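Local coordinates for protein CurD (Moorea producens 3L, PDB 5KP7) that probably acts as a hydroxymethylglutaryl-CoA synthase-type acyltransferase of the thiolase-like superfamily and binds 4'-phosphopantetheine in its pocket, at residues S91-D94 with K95-E99; K293-K296 with P297-E301; S387-E390 with Y391-L395. The protein carries 3 engineered substitutions. One frame throughout, in Å; residues are numbered along the deposited sequence.

Contact 1 (S91-D94 with K95-E99); sequences SDAD and KQRIE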
loop_
_atom_site.group_PDB
_atom_site.type_symbol
_atom_site.label_atom_id
_atom_site.label_comp_id
_atom_site.label_asym_id
_atom_site.label_seq_id
_atom_site.Cartn_x
_atom_site.Cartn_y
_atom_site.Cartn_z
ATOM N N SER A 91 -13.540 -17.892 20.433
ATOM C CA SER A 91 -14.593 -18.744 20.951
ATOM C C SER A 91 -15.775 -18.746 19.960
ATOM O O SER A 91 -15.907 -17.821 19.120
ATOM C CB SER A 91 -15.061 -18.222 22.317
ATOM O OG SER A 91 -15.753 -16.990 22.179
ATOM N N ASP A 92 -16.629 -19.768 20.032
ATOM C CA ASP A 92 -17.822 -19.809 19.175
ATOM C C ASP A 92 -18.677 -18.558 19.369
ATOM O O ASP A 92 -19.143 -17.955 18.382
ATOM C CB ASP A 92 -18.697 -21.033 19.458
ATOM C CG ASP A 92 -18.026 -22.342 19.094
ATOM O OD1 ASP A 92 -17.007 -22.326 18.365
ATOM O OD2 ASP A 92 -18.525 -23.404 19.550
ATOM N N ALA A 93 -18.871 -18.182 20.634
ATOM C CA ALA A 93 -19.623 -16.981 20.982
ATOM C C ALA A 93 -19.042 -15.733 20.316
ATOM O O ALA A 93 -19.792 -14.922 19.773
ATOM C CB ALA A 93 -19.661 -16.787 22.489
ATOM N N ASP A 94 -17.718 -15.580 20.376
ATOM C CA ASP A 94 -17.064 -14.404 19.781
ATOM C C ASP A 94 -17.092 -14.440 18.252
ATOM O O ASP A 94 -17.225 -13.393 17.627
ATOM C CB ASP A 94 -15.620 -14.246 20.258
ATOM C CG ASP A 94 -15.501 -13.468 21.564
ATOM O OD1 ASP A 94 -16.494 -12.823 22.010
ATOM O OD2 ASP A 94 -14.380 -13.502 22.151
ATOM N N LYS A 95 -16.969 -15.617 17.654
ATOM C CA LYS A 95 -17.108 -15.729 16.179
ATOM C C LYS A 95 -18.492 -15.308 15.735
ATOM O O LYS A 95 -18.651 -14.600 14.736
ATOM C CB LYS A 95 -16.836 -17.176 15.732
ATOM C CG LYS A 95 -16.953 -17.456 14.236
ATOM C CD LYS A 95 -16.426 -18.853 13.948
ATOM C CE LYS A 95 -16.548 -19.259 12.500
ATOM N NZ LYS A 95 -16.029 -20.646 12.176
ATOM N N GLN A 96 -19.504 -15.735 16.480
ATOM C CA GLN A 96 -20.875 -15.333 16.199
ATOM C C GLN A 96 -21.151 -13.847 16.377
ATOM O O GLN A 96 -22.086 -13.350 15.779
ATOM C CB GLN A 96 -21.866 -16.154 17.044
ATOM C CG GLN A 96 -21.864 -17.622 16.669
ATOM C CD GLN A 96 -22.296 -17.827 15.246
ATOM O OE1 GLN A 96 -23.359 -17.377 14.852
ATOM N NE2 GLN A 96 -21.457 -18.464 14.454
ATOM N N ARG A 97 -20.333 -13.139 17.152
ATOM C CA ARG A 97 -20.464 -11.704 17.292
ATOM C C ARG A 97 -20.008 -10.898 16.056
ATOM O O ARG A 97 -20.302 -9.720 15.998
ATOM C CB ARG A 97 -19.742 -11.187 18.543
ATOM C CG ARG A 97 -20.454 -11.560 19.848
ATOM C CD ARG A 97 -19.642 -11.179 21.068
ATOM N NE ARG A 97 -20.390 -11.485 22.298
ATOM C CZ ARG A 97 -20.127 -12.461 23.176
ATOM N NH1 ARG A 97 -19.081 -13.280 23.048
ATOM N NH2 ARG A 97 -20.924 -12.613 24.235
ATOM N N ILE A 98 -19.321 -11.519 15.107
ATOM C CA ILE A 98 -18.943 -10.813 13.870
ATOM C C ILE A 98 -20.232 -10.622 13.041
ATOM O O ILE A 98 -20.809 -11.594 12.555
ATOM C CB ILE A 98 -17.865 -11.548 13.064
ATOM C CG1 ILE A 98 -16.576 -11.660 13.894
ATOM C CG2 ILE A 98 -17.633 -10.824 11.742
ATOM C CD1 ILE A 98 -15.551 -12.645 13.344
ATOM N N GLU A 99 -20.692 -9.379 12.939
ATOM C CA GLU A 99 -21.919 -9.067 12.216
ATOM C C GLU A 99 -21.722 -8.121 11.026
ATOM O O GLU A 99 -22.694 -7.638 10.469
ATOM C CB GLU A 99 -22.958 -8.487 13.174
ATOM C CG GLU A 99 -23.326 -9.500 14.269
ATOM C CD GLU A 99 -24.663 -9.264 14.918
ATOM O OE1 GLU A 99 -25.292 -8.203 14.697
ATOM O OE2 GLU A 99 -25.077 -10.168 15.705
#

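Contact 2 (K293-K296 with P297-E301); sequences KRAK and PAEIE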
loop_
_atom_site.group_PDB
_atom_site.type_symbol
_atom_site.label_atom_id
_atom_site.label_comp_id
_atom_site.label_asym_id
_atom_site.label_seq_id
_atom_site.Cartn_x
_atom_site.Cartn_y
_atom_site.Cartn_z
ATOM N N LYS A 293 8.686 21.137 10.350
ATOM C CA LYS A 293 9.666 21.250 11.426
ATOM C C LYS A 293 10.934 22.027 11.033
ATOM O O LYS A 293 11.768 22.291 11.901
ATOM C CB LYS A 293 10.020 19.839 11.912
ATOM C CG LYS A 293 8.857 19.035 12.489
ATOM C CD LYS A 293 8.148 19.657 13.684
ATOM C CE LYS A 293 9.096 19.863 14.871
ATOM N NZ LYS A 293 8.410 20.483 16.037
ATOM N N ARG A 294 11.070 22.410 9.759
ATOM C CA ARG A 294 12.295 23.055 9.235
ATOM C C ARG A 294 13.563 22.279 9.565
ATOM O O ARG A 294 14.629 22.865 9.859
ATOM C CB ARG A 294 12.402 24.486 9.759
ATOM C CG ARG A 294 11.165 25.306 9.470
ATOM C CD ARG A 294 11.100 26.515 10.378
ATOM N NE ARG A 294 10.383 27.593 9.704
ATOM C CZ ARG A 294 10.910 28.418 8.792
ATOM N NH1 ARG A 294 12.196 28.322 8.416
ATOM N NH2 ARG A 294 10.140 29.359 8.249
ATOM N N ALA A 295 13.453 20.951 9.514
ATOM C CA ALA A 295 14.536 20.079 9.949
ATOM C C ALA A 295 15.627 20.036 8.893
ATOM O O ALA A 295 15.346 20.177 7.699
ATOM C CB ALA A 295 14.005 18.680 10.212
ATOM N N LYS A 296 16.862 19.831 9.347
ATOM C CA LYS A 296 18.032 19.739 8.467
ATOM C C LYS A 296 18.145 18.309 7.913
ATOM O O LYS A 296 17.558 17.399 8.489
ATOM C CB LYS A 296 19.286 20.094 9.242
ATOM C CG LYS A 296 19.322 21.540 9.722
ATOM C CD LYS A 296 20.440 21.788 10.730
ATOM C CE LYS A 296 21.824 21.447 10.175
ATOM N NZ LYS A 296 22.914 21.908 11.084
ATOM N N PRO A 297 18.889 18.112 6.797
ATOM C CA PRO A 297 18.892 16.785 6.134
ATOM C C PRO A 297 19.344 15.619 7.039
ATOM O O PRO A 297 18.686 14.580 7.041
ATOM C CB PRO A 297 19.873 16.973 4.961
ATOM C CG PRO A 297 19.818 18.448 4.670
ATOM C CD PRO A 297 19.666 19.104 6.019
ATOM N N ALA A 298 20.417 15.785 7.818
ATOM C CA ALA A 298 20.868 14.677 8.704
ATOM C C ALA A 298 19.813 14.302 9.769
ATOM O O ALA A 298 19.526 13.129 9.987
ATOM C CB ALA A 298 22.211 14.985 9.338
ATOM N N GLU A 299 19.221 15.315 10.379
ATOM C CA GLU A 299 18.159 15.186 11.367
ATOM C C GLU A 299 16.950 14.432 10.757
ATOM O O GLU A 299 16.386 13.517 11.379
ATOM C CB GLU A 299 17.755 16.594 11.733
ATOM C CG GLU A 299 16.825 16.845 12.895
ATOM C CD GLU A 299 16.578 18.373 13.080
ATOM O OE1 GLU A 299 17.353 19.243 12.548
ATOM O OE2 GLU A 299 15.562 18.723 13.733
ATOM N N ILE A 300 16.608 14.793 9.527
ATOM C CA ILE A 300 15.480 14.136 8.836
ATOM C C ILE A 300 15.797 12.673 8.611
ATOM O O ILE A 300 14.924 11.809 8.832
ATOM C CB ILE A 300 15.129 14.841 7.502
ATOM C CG1 ILE A 300 14.513 16.215 7.835
ATOM C CG2 ILE A 300 14.224 13.982 6.633
ATOM C CD1 ILE A 300 14.169 17.066 6.621
ATOM N N GLU A 301 17.023 12.379 8.171
ATOM C CA GLU A 301 17.397 10.988 7.899
ATOM C C GLU A 301 17.395 10.146 9.181
ATOM O O GLU A 301 16.954 8.987 9.156
ATOM C CB GLU A 301 18.732 10.898 7.134
ATOM C CG GLU A 301 19.295 9.475 6.971
ATOM C CD GLU A 301 18.384 8.471 6.290
ATOM O OE1 GLU A 301 17.363 8.856 5.661
ATOM O OE2 GLU A 301 18.669 7.238 6.420
#

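Contact 3 (S387-E390 with Y391-L395); sequences SMEE and YEQLL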
loop_
_atom_site.group_PDB
_atom_site.type_symbol
_atom_site.label_atom_id
_atom_site.label_comp_id
_atom_site.label_asym_id
_atom_site.label_seq_id
_atom_site.Cartn_x
_atom_site.Cartn_y
_atom_site.Cartn_z
ATOM N N SER A 387 12.256 -18.324 -9.727
ATOM C CA SER A 387 13.231 -17.951 -10.751
ATOM C C SER A 387 12.532 -17.035 -11.742
ATOM O O SER A 387 11.286 -16.948 -11.808
ATOM C CB SER A 387 13.765 -19.175 -11.482
ATOM O OG SER A 387 12.753 -19.785 -12.255
ATOM N N MET A 388 13.331 -16.353 -12.547
ATOM C CA MET A 388 12.751 -15.486 -13.570
ATOM C C MET A 388 11.986 -16.317 -14.631
ATOM O O MET A 388 10.956 -15.869 -15.161
ATOM C CB MET A 388 13.865 -14.624 -14.184
ATOM C CG MET A 388 13.385 -13.347 -14.805
ATOM S SD MET A 388 12.454 -12.224 -13.752
ATOM C CE MET A 388 11.589 -11.354 -15.048
ATOM N N GLU A 389 12.467 -17.525 -14.905
ATOM C CA GLU A 389 11.788 -18.464 -15.793
ATOM C C GLU A 389 10.398 -18.862 -15.268
ATOM O O GLU A 389 9.421 -18.880 -16.023
ATOM C CB GLU A 389 12.642 -19.718 -15.986
ATOM C CG GLU A 389 12.058 -20.750 -16.935
ATOM C CD GLU A 389 13.030 -21.875 -17.267
ATOM O OE1 GLU A 389 14.219 -21.589 -17.550
ATOM O OE2 GLU A 389 12.601 -23.055 -17.265
ATOM N N GLU A 390 10.329 -19.189 -13.983
ATOM C CA GLU A 390 9.051 -19.518 -13.342
ATOM C C GLU A 390 8.105 -18.325 -13.361
ATOM O O GLU A 390 6.927 -18.478 -13.678
ATOM C CB GLU A 390 9.271 -20.020 -11.923
ATOM C CG GLU A 390 9.829 -21.429 -11.851
ATOM C CD GLU A 390 10.406 -21.792 -10.499
ATOM O OE1 GLU A 390 10.967 -20.903 -9.819
ATOM O OE2 GLU A 390 10.285 -22.969 -10.091
ATOM N N TYR A 391 8.625 -17.138 -13.036
ATOM C CA TYR A 391 7.825 -15.913 -13.025
ATOM C C TYR A 391 7.208 -15.641 -14.396
ATOM O O TYR A 391 6.019 -15.365 -14.507
ATOM C CB TYR A 391 8.661 -14.715 -12.545
ATOM C CG TYR A 391 8.005 -13.355 -12.688
ATOM C CD1 TYR A 391 6.982 -12.946 -11.826
ATOM C CD2 TYR A 391 8.408 -12.460 -13.671
ATOM C CE1 TYR A 391 6.400 -11.693 -11.949
ATOM C CE2 TYR A 391 7.820 -11.210 -13.808
ATOM C CZ TYR A 391 6.830 -10.819 -12.939
ATOM O OH TYR A 391 6.249 -9.575 -13.091
ATOM N N GLU A 392 8.018 -15.725 -15.450
ATOM C CA GLU A 392 7.494 -15.501 -16.805
ATOM C C GLU A 392 6.420 -16.535 -17.176
ATOM O O GLU A 392 5.428 -16.190 -17.799
ATOM C CB GLU A 392 8.641 -15.474 -17.849
ATOM C CG GLU A 392 9.474 -14.213 -17.694
ATOM C CD GLU A 392 10.796 -14.200 -18.436
ATOM O OE1 GLU A 392 11.285 -13.074 -18.676
ATOM O OE2 GLU A 392 11.367 -15.267 -18.745
ATOM N N GLN A 393 6.624 -17.790 -16.786
ATOM C CA GLN A 393 5.629 -18.822 -17.033
ATOM C C GLN A 393 4.338 -18.485 -16.274
ATOM O O GLN A 393 3.223 -18.620 -16.812
ATOM C CB GLN A 393 6.119 -20.179 -16.574
ATOM C CG GLN A 393 7.237 -20.827 -17.363
ATOM C CD GLN A 393 7.636 -22.126 -16.684
ATOM O OE1 GLN A 393 8.771 -22.272 -16.206
ATOM N NE2 GLN A 393 6.669 -23.075 -16.587
ATOM N N LEU A 394 4.510 -18.051 -15.024
ATOM C CA LEU A 394 3.359 -17.679 -14.178
ATOM C C LEU A 394 2.527 -16.612 -14.854
ATOM O O LEU A 394 1.318 -16.760 -14.953
ATOM C CB LEU A 394 3.823 -17.262 -12.783
ATOM C CG LEU A 394 2.786 -17.028 -11.687
ATOM C CD1 LEU A 394 3.460 -17.141 -10.323
ATOM C CD2 LEU A 394 2.110 -15.683 -11.860
ATOM N N LEU A 395 3.158 -15.543 -15.356
ATOM C CA LEU A 395 2.433 -14.502 -16.086
ATOM C C LEU A 395 1.655 -15.064 -17.265
ATOM O O LEU A 395 0.494 -14.733 -17.461
ATOM C CB LEU A 395 3.370 -13.408 -16.621
ATOM C CG LEU A 395 4.214 -12.616 -15.626
ATOM C CD1 LEU A 395 4.879 -11.427 -16.318
ATOM C CD2 LEU A 395 3.415 -12.174 -14.426
#

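Contact 1 (S91-D94 with K95-E99)
The guanidinium group of R97 meets the carboxylate of D94 at its edge: NH1 lies 2.8 Å from D94 OD1, which sits near the guanidinium plane though somewhat tilted from it. The two flat groups are far from coplanar, their planes standing 66° apart, and the arginine reaches OD1 from above the carboxylate plane. This is therefore a salt bridge through one nitrogen and one oxygen, not a paired two-point one, and its N-H...O angle of 136° is bent. A93, one turn earlier, brings its CB to 3.6 Å of R97 NH1, obliquely to the guanidinium. R97 gets there because CG lies beside its own backbone N (chi1 -72°) and the chain then runs extended to NE, back toward D94.

Helix 92-96 is a short helix opened by an N-cap serine: S91 OG accepts the D94 amide hydrogen at 3.0 Å, and the backbone bond from K95 N to S91 O follows at 2.9 Å. Q96 N repeats the i to i+4 pattern on D92 O. At R97 it weakens: the N-H is shared by two weak bonds, to A93 O and D94 O, each 3.2 Å from R97 N. From here the chain goes on into strand 98-104, which lies between 130-134 and 161-168 in the central mixed sheet of this thiolase-like fold.

The K95 side chain, extended throughout, leaves on another side of the helix, and its NZ is hydrogen-bonded to L123 O. I98 turns its side chain into the interior, against I87 of helix 75-89 and L163 of strand 161-168, while the D94 side chain also touches K161.

Contact 2 (K293-K296 with P297-E301)
A295 CB and I300 CG1 meet at 3.5 Å, tighter than usual for two carbons, with the alanine methyl pointing into the first turn of helix 297-307. Beside it, the carboxylate of E299 folds back over the turn: OE2 lies 3.9 Å from A295 CB, and OE1 accepts the backbone N-H of K296 at 3.3 Å. That bond is long but almost linear, with an N-H...O angle of 173°, and the donor arrives from well above the carboxylate plane, 63° out of it. A first torsion that sets CG opposite the glutamate's own backbone N (chi1 -170°), followed by an extended chain, carries the carboxylate back this far.

K296 occupies the N-cap position, and its backbone N-H is thus accepted by the side chain of E299, three residues on. The lysine side chain crosses that of E299 at about a right angle. K296 O in turn receives I300 N at 3.0 Å, starting the helix, while P297 fills the first helical position, where its missing N-H costs no bond.

Further out, R294 leaves helix 278-293 with positive phi, and beyond the turn helix 297-307 packs on that helix through I300, which rests on H285, R286 and M289. The other oxygen, E299 OE2, forms a salt bridge with NH1 of R265. With an alanine here in place of E299, the K296 amide hydrogen would probably lose its acceptor and R265 its carboxylate mate. One carboxylate thus serves two donors, a neutral amide through OE1 and an arginine through OE2, and its negative charge, set at the N-terminal end of a helix, is likely to be stabilised by the helix dipole as well.

Contact 3 (S387-E390 with Y391-L395)
L394 N donates to E390 O at 2.8 Å, the shortest of the backbone bonds that join 387-390 to 391-395. The same glutamate closes a capping box at the start of helix 388-397, with S387 as N-cap: E390 OE1 takes the backbone N-H of S387 at 2.9 Å, in a nearly straight bond (178°) made through its anti lone pair, and S387 OG accepts E390 N at 3.0 Å. With CG beside the E390 backbone N and the rest of the chain extended, the carboxylate swings back to the serine. Its other oxygen, OE2, is hydrogen-bonded to the hydroxyl of Y384, so both ends of the group are fixed.

Behind the cap, the first turns run regularly: Y391, E392 and Q393, like L394, each donate their N-H to the carbonyl four residues earlier.

On one flank, M388 and Y391 lie side by side and point the same way, which a bend at chi2 of M388 permits. The methyl group does the touching, M388 CE lying 3.6 Å from Y391 CD2, in an oblique approach. M388 SD is 5.1 Å from the ring centroid and 57° off the normal, a Met-aromatic contact. One face of the same ring is met by L395 CG, offset toward the rim. The methionine also packs on L47 and A50 of helix 44-50, while the tyrosine OH is hydrogen-bonded to E189 and K66. The phenol so joins this helix to a region near the phosphopantetheine pocket: the Y391 side chain is about 10 Å from that of S191, a phosphopantetheine-binding residue.

On another flank, E389 and Q393 also run side by side, their carboxylate and amide planes 42° apart, with E389 CG 3.7 Å from Q393 OE1.

Overall arrangement
From the N terminus, contact 1 comes first, where the short helix 92-96 follows helix 75-89 and hands the chain on to strand 98-104 of the central sheet. Contact 2 opens much later, at the turn between helix 278-293 and helix 297-307, and contact 3 last, at the start of helix 388-397. Each spans adjoining residues and closes only a local turn; the three follow in series, none nesting or crossing. Contacts 1 and 2 lie on opposite sides of the chain's centre, their centres about 48 Å apart; contact 3 is about 42 Å, centre to centre, from either. Contacts 2 and 3 both belong to the C-terminal part of the synthase sequence, contact 1 to the N-terminal part.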